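Local coordinates for protein lactate dehydrogenase, adjacent gene encodes predicted malate dehydrogenase (Cryptosporidium parvum, PDB 4ND2) that probably catalyses the NAD-dependent interconversion of (S)-lactate and pyruvate, and is held here with pyruvate and an NAD analogue, at residues R5-I10 with S73-I78; D30-D35 with K60-N65. All blocks are in the same frame, centred on the assembly; numbering follows the deposited sequence.

Interaction 1 (R5-I10 with S73-I78); sequences RKIAVI and SDVVII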
ATOM      1  N   ARG A   5       9.213   7.752 -14.071  1.00 27.29           N
ATOM      2  CA  ARG A   5       9.412   6.437 -14.665  1.00 26.41           C
ATOM      3  C   ARG A   5       8.324   6.201 -15.711  1.00 24.84           C
ATOM      4  O   ARG A   5       7.197   6.673 -15.559  1.00 23.79           O
ATOM      5  CB  ARG A   5       9.402   5.352 -13.590  1.00 27.33           C
ATOM      6  CG  ARG A   5      10.660   5.377 -12.735  1.00 28.67           C
ATOM      7  CD  ARG A   5      10.455   4.754 -11.366  1.00 30.20           C
ATOM      8  NE  ARG A   5      11.715   4.680 -10.619  1.00 31.38           N
ATOM      9  CZ  ARG A   5      11.825   4.303  -9.345  1.00 31.82           C
ATOM     10  NH1 ARG A   5      13.022   4.270  -8.766  1.00 33.16           N
ATOM     11  NH2 ARG A   5      10.752   3.962  -8.643  1.00 32.19           N
ATOM     12  N   LYS A   6       8.680   5.488 -16.775  1.00 23.51           N
ATOM     13  CA  LYS A   6       7.807   5.337 -17.938  1.00 22.77           C
ATOM     14  C   LYS A   6       7.794   3.895 -18.439  1.00 21.64           C
ATOM     15  O   LYS A   6       8.845   3.331 -18.757  1.00 21.38           O
ATOM     16  CB  LYS A   6       8.274   6.278 -19.054  1.00 23.25           C
ATOM     17  CG  LYS A   6       7.399   6.279 -20.295  1.00 23.72           C
ATOM     18  CD  LYS A   6       7.869   7.320 -21.299  1.00 24.38           C
ATOM     19  CE  LYS A   6       7.064   7.242 -22.587  1.00 24.74           C
ATOM     20  NZ  LYS A   6       7.382   8.358 -23.517  1.00 24.81           N
ATOM     21  N   ILE A   7       6.599   3.311 -18.500  1.00 20.46           N
ATOM     22  CA  ILE A   7       6.405   1.966 -19.031  1.00 19.90           C
ATOM     23  C   ILE A   7       5.561   2.031 -20.298  1.00 19.63           C
ATOM     24  O   ILE A   7       4.477   2.614 -20.299  1.00 19.72           O
ATOM     25  CB  ILE A   7       5.705   1.040 -18.012  1.00 19.57           C
ATOM     26  CG1 ILE A   7       6.557   0.908 -16.741  1.00 19.44           C
ATOM     27  CG2 ILE A   7       5.440  -0.328 -18.634  1.00 19.48           C
ATOM     28  CD1 ILE A   7       5.907   0.101 -15.637  1.00 19.54           C
ATOM     29  N   ALA A   8       6.066   1.430 -21.371  1.00 19.38           N
ATOM     30  CA  ALA A   8       5.309   1.302 -22.614  1.00 19.47           C
ATOM     31  C   ALA A   8       4.707  -0.096 -22.693  1.00 19.37           C
ATOM     32  O   ALA A   8       5.417  -1.093 -22.552  1.00 19.46           O
ATOM     33  CB  ALA A   8       6.202   1.565 -23.817  1.00 19.38           C
ATOM     34  N   VAL A   9       3.394  -0.155 -22.898  1.00 18.92           N
ATOM     35  CA  VAL A   9       2.681  -1.411 -23.063  1.00 18.94           C
ATOM     36  C   VAL A   9       2.277  -1.546 -24.532  1.00 19.15           C
ATOM     37  O   VAL A   9       1.399  -0.820 -25.013  1.00 19.02           O
ATOM     38  CB  VAL A   9       1.435  -1.465 -22.154  1.00 18.72           C
ATOM     39  CG1 VAL A   9       0.687  -2.777 -22.341  1.00 18.67           C
ATOM     40  CG2 VAL A   9       1.837  -1.275 -20.697  1.00 18.83           C
ATOM     41  N   ILE A  10       2.932  -2.467 -25.238  1.00 19.33           N
ATOM     42  CA  ILE A  10       2.716  -2.654 -26.675  1.00 19.40           C
ATOM     43  C   ILE A  10       1.638  -3.711 -26.872  1.00 19.41           C
ATOM     44  O   ILE A  10       1.886  -4.907 -26.706  1.00 19.54           O
ATOM     45  CB  ILE A  10       4.011  -3.075 -27.407  1.00 19.52           C
ATOM     46  CG1 ILE A  10       5.192  -2.183 -26.999  1.00 19.56           C
ATOM     47  CG2 ILE A  10       3.806  -3.044 -28.917  1.00 19.46           C
ATOM     48  CD1 ILE A  10       4.951  -0.694 -27.153  1.00 19.68           C
ATOM     49  N   SER A  73      11.111   5.280 -22.813  1.00 24.86           N
ATOM     50  CA  SER A  73      10.494   4.277 -21.947  1.00 24.03           C
ATOM     51  C   SER A  73      11.571   3.489 -21.206  1.00 23.56           C
ATOM     52  O   SER A  73      12.543   3.034 -21.810  1.00 23.34           O
ATOM     53  CB  SER A  73       9.613   3.319 -22.757  1.00 23.96           C
ATOM     54  OG  SER A  73       8.448   3.971 -23.239  1.00 23.88           O
ATOM     55  N   ASP A  74      11.394   3.340 -19.897  1.00 22.76           N
ATOM     56  CA  ASP A  74      12.323   2.565 -19.073  1.00 22.40           C
ATOM     57  C   ASP A  74      12.064   1.077 -19.247  1.00 21.61           C
ATOM     58  O   ASP A  74      12.998   0.278 -19.287  1.00 21.52           O
ATOM     59  CB  ASP A  74      12.172   2.938 -17.600  1.00 22.59           C
ATOM     60  CG  ASP A  74      12.479   4.391 -17.339  1.00 22.98           C
ATOM     61  OD1 ASP A  74      13.645   4.795 -17.533  1.00 23.48           O
ATOM     62  OD2 ASP A  74      11.553   5.128 -16.947  1.00 23.04           O
ATOM     63  N   VAL A  75      10.785   0.717 -19.333  1.00 20.97           N
ATOM     64  CA  VAL A  75      10.375  -0.664 -19.532  1.00 20.43           C
ATOM     65  C   VAL A  75       9.401  -0.740 -20.702  1.00 20.20           C
ATOM     66  O   VAL A  75       8.538   0.126 -20.857  1.00 20.25           O
ATOM     67  CB  VAL A  75       9.706  -1.241 -18.264  1.00 20.49           C
ATOM     68  CG1 VAL A  75       9.260  -2.683 -18.484  1.00 20.48           C
ATOM     69  CG2 VAL A  75      10.654  -1.151 -17.075  1.00 20.51           C
ATOM     70  N   VAL A  76       9.559  -1.769 -21.527  1.00 19.66           N
ATOM     71  CA  VAL A  76       8.621  -2.062 -22.600  1.00 19.53           C
ATOM     72  C   VAL A  76       8.061  -3.458 -22.365  1.00 19.37           C
ATOM     73  O   VAL A  76       8.821  -4.422 -22.276  1.00 19.19           O
ATOM     74  CB  VAL A  76       9.292  -2.004 -23.986  1.00 19.61           C
ATOM     75  CG1 VAL A  76       8.314  -2.428 -25.077  1.00 19.64           C
ATOM     76  CG2 VAL A  76       9.824  -0.603 -24.262  1.00 19.72           C
ATOM     77  N   ILE A  77       6.739  -3.558 -22.246  1.00 18.89           N
ATOM     78  CA  ILE A  77       6.074  -4.844 -22.064  1.00 18.96           C
ATOM     79  C   ILE A  77       5.284  -5.166 -23.332  1.00 19.27           C
ATOM     80  O   ILE A  77       4.391  -4.410 -23.725  1.00 19.17           O
ATOM     81  CB  ILE A  77       5.148  -4.844 -20.829  1.00 18.86           C
ATOM     82  CG1 ILE A  77       5.918  -4.374 -19.588  1.00 18.82           C
ATOM     83  CG2 ILE A  77       4.577  -6.235 -20.597  1.00 18.98           C
ATOM     84  CD1 ILE A  77       5.059  -4.171 -18.360  1.00 18.82           C
ATOM     85  N   ILE A  78       5.627  -6.283 -23.972  1.00 19.47           N
ATOM     86  CA  ILE A  78       5.047  -6.656 -25.266  1.00 19.59           C
ATOM     87  C   ILE A  78       3.934  -7.685 -25.093  1.00 19.70           C
ATOM     88  O   ILE A  78       4.187  -8.832 -24.718  1.00 19.35           O
ATOM     89  CB  ILE A  78       6.120  -7.214 -26.229  1.00 19.71           C
ATOM     90  CG1 ILE A  78       7.297  -6.241 -26.332  1.00 19.84           C
ATOM     91  CG2 ILE A  78       5.519  -7.472 -27.609  1.00 19.71           C
ATOM     92  CD1 ILE A  78       8.433  -6.721 -27.212  1.00 20.06           C
TER
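Asp74 reaches across to the start of the strand formed by residues 6-10. Its OD2 takes the backbone N-H of Lys6 at 2.9 Å, through the anti lone pair. The carboxylate gets there because CG stands beside Asp74's own backbone N (chi1 -61°). The return bond runs from Asp74 N to Lys6 O at 2.8 Å, and a weak one comes to the same oxygen from Val75 N. Beyond this pair the strands run parallel, with regular bonds from Ala8 N to Val75 O, Ile77 N to Ala8 O and Ile10 N to Ile77 O.

On the face of Ile7, Val9, Val75 and Ile77, the Ile7 and Val75 side chains lie alongside each other. Ile7 CG2 also meets Ile77 CD1 at 3.9 Å, the two chains slanting across one another. Leu248 of helix 234-248 covers Ile7 and Val75. On the face of Ala8, Ile10, Val76 and Ile78, Ile10 CG1 touches Val76 CG1 at 3.7 Å. Ser73, just before the strand, puts OG 3.3 Å from Ala8 CB and 3.6 Å from Lys6 CE. Its hydrogen bond goes to Ile70 O, while the extended Lys6 chain carries NZ to the carbonyls of Ser71 and Asp69.

Two central strands of the Rossmann sheet are thus joined by backbone bonds between layers of aliphatic side chains. The Asp74 carboxylate continues the pairing where the strand 75-78 has not yet begun.

Interaction 2 (D30-D35 with K60-N65); sequences DVVLFD and KVIGTN. With A3D (3-acetylpyridine adenine dinucleotide), chain C.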
ATOM      1  N   ASP A  30       4.432   6.225 -15.200  1.00 19.27           N
ATOM      2  CA  ASP A  30       3.500   6.644 -16.242  1.00 19.64           C
ATOM      3  C   ASP A  30       3.397   5.502 -17.241  1.00 19.45           C
ATOM      4  O   ASP A  30       4.343   4.727 -17.406  1.00 19.29           O
ATOM      5  CB  ASP A  30       3.998   7.899 -16.964  1.00 20.05           C
ATOM      6  CG  ASP A  30       3.906   9.153 -16.112  1.00 20.65           C
ATOM      7  OD1 ASP A  30       3.208   9.158 -15.073  1.00 20.66           O
ATOM      8  OD2 ASP A  30       4.533  10.156 -16.505  1.00 21.75           O
ATOM      9  N   VAL A  31       2.256   5.408 -17.915  1.00 19.40           N
ATOM     10  CA  VAL A  31       2.007   4.330 -18.860  1.00 19.46           C
ATOM     11  C   VAL A  31       1.648   4.877 -20.240  1.00 19.74           C
ATOM     12  O   VAL A  31       0.854   5.808 -20.355  1.00 19.37           O
ATOM     13  CB  VAL A  31       0.859   3.423 -18.373  1.00 19.35           C
ATOM     14  CG1 VAL A  31       0.574   2.321 -19.387  1.00 19.46           C
ATOM     15  CG2 VAL A  31       1.194   2.829 -17.012  1.00 19.42           C
ATOM     16  N   VAL A  32       2.246   4.291 -21.275  1.00 20.02           N
ATOM     17  CA  VAL A  32       1.829   4.525 -22.654  1.00 20.44           C
ATOM     18  C   VAL A  32       1.240   3.229 -23.196  1.00 20.45           C
ATOM     19  O   VAL A  32       1.960   2.245 -23.379  1.00 20.83           O
ATOM     20  CB  VAL A  32       3.005   4.975 -23.543  1.00 20.55           C
ATOM     21  CG1 VAL A  32       2.556   5.141 -24.992  1.00 20.76           C
ATOM     22  CG2 VAL A  32       3.595   6.273 -23.015  1.00 20.80           C
ATOM     23  N   LEU A  33      -0.071   3.227 -23.425  1.00 20.50           N
ATOM     24  CA  LEU A  33      -0.753   2.097 -24.049  1.00 20.94           C
ATOM     25  C   LEU A  33      -0.695   2.249 -25.568  1.00 21.13           C
ATOM     26  O   LEU A  33      -1.316   3.154 -26.128  1.00 20.94           O
ATOM     27  CB  LEU A  33      -2.214   2.017 -23.589  1.00 21.18           C
ATOM     28  CG  LEU A  33      -2.489   1.297 -22.269  1.00 21.61           C
ATOM     29  CD1 LEU A  33      -3.863   1.670 -21.731  1.00 21.79           C
ATOM     30  CD2 LEU A  33      -2.372  -0.214 -22.436  1.00 21.71           C
ATOM     31  N   PHE A  34       0.057   1.367 -26.222  1.00 21.23           N
ATOM     32  CA  PHE A  34       0.192   1.377 -27.677  1.00 21.60           C
ATOM     33  C   PHE A  34      -0.665   0.277 -28.296  1.00 21.80           C
ATOM     34  O   PHE A  34      -0.711  -0.844 -27.791  1.00 21.59           O
ATOM     35  CB  PHE A  34       1.660   1.182 -28.081  1.00 21.87           C
ATOM     36  CG  PHE A  34       1.883   1.144 -29.571  1.00 22.25           C
ATOM     37  CD1 PHE A  34       2.287   2.284 -30.256  1.00 22.49           C
ATOM     38  CD2 PHE A  34       1.690  -0.031 -30.294  1.00 22.31           C
ATOM     39  CE1 PHE A  34       2.490   2.253 -31.628  1.00 22.74           C
ATOM     40  CE2 PHE A  34       1.892  -0.066 -31.665  1.00 22.46           C
ATOM     41  CZ  PHE A  34       2.294   1.077 -32.333  1.00 22.60           C
ATOM     42  N   ASP A  35      -1.340   0.603 -29.395  1.00 21.83           N
ATOM     43  CA  ASP A  35      -2.029  -0.405 -30.196  1.00 22.19           C
ATOM     44  C   ASP A  35      -2.235   0.102 -31.619  1.00 22.58           C
ATOM     45  O   ASP A  35      -2.303   1.311 -31.849  1.00 22.33           O
ATOM     46  CB  ASP A  35      -3.375  -0.776 -29.566  1.00 22.29           C
ATOM     47  CG  ASP A  35      -3.797  -2.203 -29.881  1.00 22.77           C
ATOM     48  OD1 ASP A  35      -4.044  -2.518 -31.069  1.00 22.35           O
ATOM     49  OD2 ASP A  35      -3.892  -3.014 -28.930  1.00 22.95           O
ATOM     50  N   LYS A  60       0.317   9.198 -15.106  1.00 21.19           N
ATOM     51  CA  LYS A  60      -0.326   9.536 -16.373  1.00 22.34           C
ATOM     52  C   LYS A  60      -0.435   8.285 -17.233  1.00 22.06           C
ATOM     53  O   LYS A  60       0.532   7.531 -17.364  1.00 22.32           O
ATOM     54  CB  LYS A  60       0.474  10.600 -17.122  1.00 23.64           C
ATOM     55  CG  LYS A  60       0.707  11.862 -16.316  1.00 25.25           C
ATOM     56  CD  LYS A  60       0.998  13.063 -17.199  1.00 26.71           C
ATOM     57  CE  LYS A  60       1.353  14.279 -16.355  1.00 27.57           C
ATOM     58  NZ  LYS A  60       0.220  14.700 -15.483  1.00 28.24           N
ATOM     59  N   VAL A  61      -1.614   8.073 -17.811  1.00 21.55           N
ATOM     60  CA  VAL A  61      -1.872   6.930 -18.681  1.00 21.34           C
ATOM     61  C   VAL A  61      -2.471   7.451 -19.984  1.00 21.48           C
ATOM     62  O   VAL A  61      -3.566   8.016 -19.976  1.00 20.87           O
ATOM     63  CB  VAL A  61      -2.844   5.926 -18.024  1.00 21.19           C
ATOM     64  CG1 VAL A  61      -3.043   4.704 -18.913  1.00 21.22           C
ATOM     65  CG2 VAL A  61      -2.334   5.511 -16.647  1.00 21.16           C
ATOM     66  N   ILE A  62      -1.745   7.275 -21.088  1.00 21.80           N
ATOM     67  CA  ILE A  62      -2.205   7.724 -22.409  1.00 22.39           C
ATOM     68  C   ILE A  62      -2.259   6.571 -23.409  1.00 22.43           C
ATOM     69  O   ILE A  62      -1.534   5.581 -23.273  1.00 22.59           O
ATOM     70  CB  ILE A  62      -1.323   8.858 -22.977  1.00 22.81           C
ATOM     71  CG1 ILE A  62       0.117   8.385 -23.216  1.00 23.45           C
ATOM     72  CG2 ILE A  62      -1.338  10.055 -22.037  1.00 23.02           C
ATOM     73  CD1 ILE A  62       0.978   9.389 -23.952  1.00 24.04           C
ATOM     74  N   GLY A  63      -3.127   6.716 -24.408  1.00 22.32           N
ATOM     75  CA  GLY A  63      -3.282   5.739 -25.480  1.00 22.56           C
ATOM     76  C   GLY A  63      -2.763   6.313 -26.783  1.00 23.05           C
ATOM     77  O   GLY A  63      -2.932   7.503 -27.050  1.00 22.57           O
ATOM     78  N   THR A  64      -2.127   5.474 -27.598  1.00 23.48           N
ATOM     79  CA  THR A  64      -1.500   5.938 -28.834  1.00 24.04           C
ATOM     80  C   THR A  64      -1.358   4.835 -29.882  1.00 24.53           C
ATOM     81  O   THR A  64      -1.431   3.645 -29.566  1.00 24.02           O
ATOM     82  CB  THR A  64      -0.102   6.530 -28.553  1.00 24.16           C
ATOM     83  OG1 THR A  64       0.439   7.092 -29.755  1.00 24.54           O
ATOM     84  CG2 THR A  64       0.852   5.467 -28.023  1.00 24.16           C
ATOM     85  N   ASN A  65      -1.156   5.258 -31.128  1.00 25.01           N
ATOM     86  CA  ASN A  65      -0.808   4.353 -32.222  1.00 25.59           C
ATOM     87  C   ASN A  65       0.522   4.744 -32.861  1.00 25.70           C
ATOM     88  O   ASN A  65       0.829   4.325 -33.974  1.00 26.11           O
ATOM     89  CB  ASN A  65      -1.923   4.328 -33.276  1.00 26.14           C
ATOM     90  CG  ASN A  65      -2.099   5.661 -33.990  1.00 26.40           C
ATOM     91  OD1 ASN A  65      -1.470   6.661 -33.647  1.00 26.83           O
ATOM     92  ND2 ASN A  65      -2.968   5.677 -34.990  1.00 26.89           N
TER
HETATM   93  PA  A3D C 401      -5.748  -9.716 -26.904  1.00 18.76           P
HETATM   94  O1A A3D C 401      -6.780  -9.330 -25.881  1.00 18.38           O
HETATM   95  O2A A3D C 401      -6.193 -10.291 -28.223  1.00 18.66           O
HETATM   96  O5B A3D C 401      -4.832  -8.437 -27.204  1.00 19.04           O
HETATM   97  C5B A3D C 401      -3.874  -8.409 -28.257  1.00 19.41           C
HETATM   98  C4B A3D C 401      -3.722  -6.961 -28.695  1.00 19.75           C
HETATM   99  O4B A3D C 401      -2.597  -6.830 -29.566  1.00 20.06           O
HETATM  100  C3B A3D C 401      -4.943  -6.448 -29.458  1.00 20.03           C
HETATM  101  O3B A3D C 401      -5.512  -5.307 -28.807  1.00 20.06           O
HETATM  102  C2B A3D C 401      -4.412  -6.097 -30.836  1.00 20.08           C
HETATM  103  O2B A3D C 401      -5.026  -4.944 -31.419  1.00 20.41           O
HETATM  104  C1B A3D C 401      -2.937  -5.870 -30.562  1.00 20.08           C
HETATM  105  N9A A3D C 401      -2.089  -5.998 -31.765  1.00 19.99           N
HETATM  106  C8A A3D C 401      -2.232  -6.849 -32.799  1.00 19.97           C
HETATM  107  N7A A3D C 401      -1.247  -6.650 -33.711  1.00 20.10           N
HETATM  108  C5A A3D C 401      -0.466  -5.656 -33.259  1.00 20.08           C
HETATM  109  C6A A3D C 401       0.742  -4.948 -33.724  1.00 20.25           C
HETATM  110  N6A A3D C 401       1.332  -5.272 -34.901  1.00 20.58           N
HETATM  111  N1A A3D C 401       1.237  -3.967 -32.932  1.00 20.31           N
HETATM  112  C2A A3D C 401       0.670  -3.625 -31.757  1.00 20.28           C
HETATM  113  N3A A3D C 401      -0.432  -4.230 -31.278  1.00 19.97           N
HETATM  114  C4A A3D C 401      -1.027  -5.231 -31.972  1.00 19.97           C
HETATM  115  O3  A3D C 401      -4.682 -10.762 -26.287  1.00 18.57           O
HETATM  116  PN  A3D C 401      -4.279 -10.866 -24.724  1.00 18.20           P
HETATM  117  O1N A3D C 401      -5.333 -11.664 -24.012  1.00 17.85           O
HETATM  118  O2N A3D C 401      -3.898  -9.508 -24.201  1.00 17.94           O
HETATM  119  O5D A3D C 401      -2.936 -11.742 -24.824  1.00 17.91           O
HETATM  120  C5D A3D C 401      -1.791 -11.183 -25.459  1.00 18.35           C
HETATM  121  C4D A3D C 401      -0.700 -12.226 -25.674  1.00 18.80           C
HETATM  122  O4D A3D C 401      -0.200 -12.678 -24.410  1.00 19.13           O
HETATM  123  C3D A3D C 401      -1.180 -13.469 -26.419  1.00 18.92           C
HETATM  124  O3D A3D C 401      -0.209 -13.854 -27.391  1.00 18.87           O
HETATM  125  C2D A3D C 401      -1.271 -14.535 -25.352  1.00 19.07           C
HETATM  126  O2D A3D C 401      -1.060 -15.863 -25.841  1.00 19.12           O
HETATM  127  C1D A3D C 401      -0.152 -14.105 -24.421  1.00 19.13           C
HETATM  128  N1N A3D C 401      -0.260 -14.650 -23.069  1.00 19.27           N
HETATM  129  C2N A3D C 401       0.835 -15.197 -22.520  1.00 19.36           C
HETATM  130  C3N A3D C 401       0.798 -15.732 -21.241  1.00 19.55           C
HETATM  131  C7N A3D C 401       2.022 -16.341 -20.627  1.00 19.80           C
HETATM  132  O7N A3D C 401       1.918 -16.855 -19.532  1.00 20.53           O
HETATM  133  C8N A3D C 401       3.337 -16.298 -21.344  1.00 19.66           C
HETATM  134  C4N A3D C 401      -0.391 -15.692 -20.526  1.00 19.64           C
HETATM  135  C5N A3D C 401      -1.510 -15.118 -21.110  1.00 19.52           C
HETATM  136  C6N A3D C 401      -1.419 -14.602 -22.395  1.00 19.46           C
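Segments 30-35 and 60-65 run parallel in full register, with strand axes 4.7 Å apart at their closest and inclined by 21°. The backbone bonds alternate: Val31 N to Lys60 O, Ile62 N to Val31 O, Leu33 N to Ile62 O, Thr64 N to Leu33 O and Asp35 N to Thr64 O. This is the pairing of a beta-alpha-beta unit whose crossover is helix 40-55.

At the start, Asp30 OD1 accepts Lys60 N at 2.9 Å in an almost straight bond (176° at the hydrogen). The N-H comes from above the carboxylate plane. The same oxygen has a salt bridge to Arg4. On the face of Val32, Ile62, Phe34 and Thr64, Val32 CG1 presses on Thr64 CG2 at 3.5 Å, a tight carbon contact. Thr64 CG2 lies between its own backbone N and carbonyl carbon. OG1 is then anti to N (chi1 -175°) and is hydrogen-bonded to Asp69 OD2 and Asp66 N. Val32 CG2 runs beside Ile62 CG1. On the reverse face, Val31 and Leu33 CD1 meet Val61 CG1, with helices 14-26 and 40-55 packed over that side.

Phe34 CE1 lies 3.4 Å from Asn65 C, approaching obliquely. The edge of the Phe34 ring also meets the cofactor analogue, with Phe34 CE2 3.8 Å from adenine C2A. Past the strand, Asp35 takes the two hydroxyls of the adenosine ribose, one on each carboxylate oxygen: O2B to OD1 at 2.6 Å and O3B to OD2 at 2.8 Å. Ala37 N and Ser12 N hold those oxygens as well. An acidic residue at the end of the second strand that binds the adenosine ribose hydroxyls is characteristic of NAD-binding Rossmann domains. The two backbone amides would help stabilise its negative charge, and a carboxylate here is consistent with the use of NAD rather than NADP.

Overall arrangement
From the N terminus, strand 6-10 comes first. Helix 14-26 leads to strand 30-34, which joins its neighbour 6-10 through bonds such as Arg5 O to Asp30 N. Helix 40-55 then crosses to strand 61-64, and interaction 2 closes this short loop at one edge of the sheet. The chain returns to the other side of 6-10 as strand 75-78, where interaction 1 closes the larger loop. Interaction 2 therefore lies wholly within the span of interaction 1. With the pairing of 6-10 and 30-34 between them, they give the order 61-64, 30-34, 6-10, 75-78 in the NAD-binding Rossmann domain. Ile10 and Phe34 pack together, linking the contacts near the adenine.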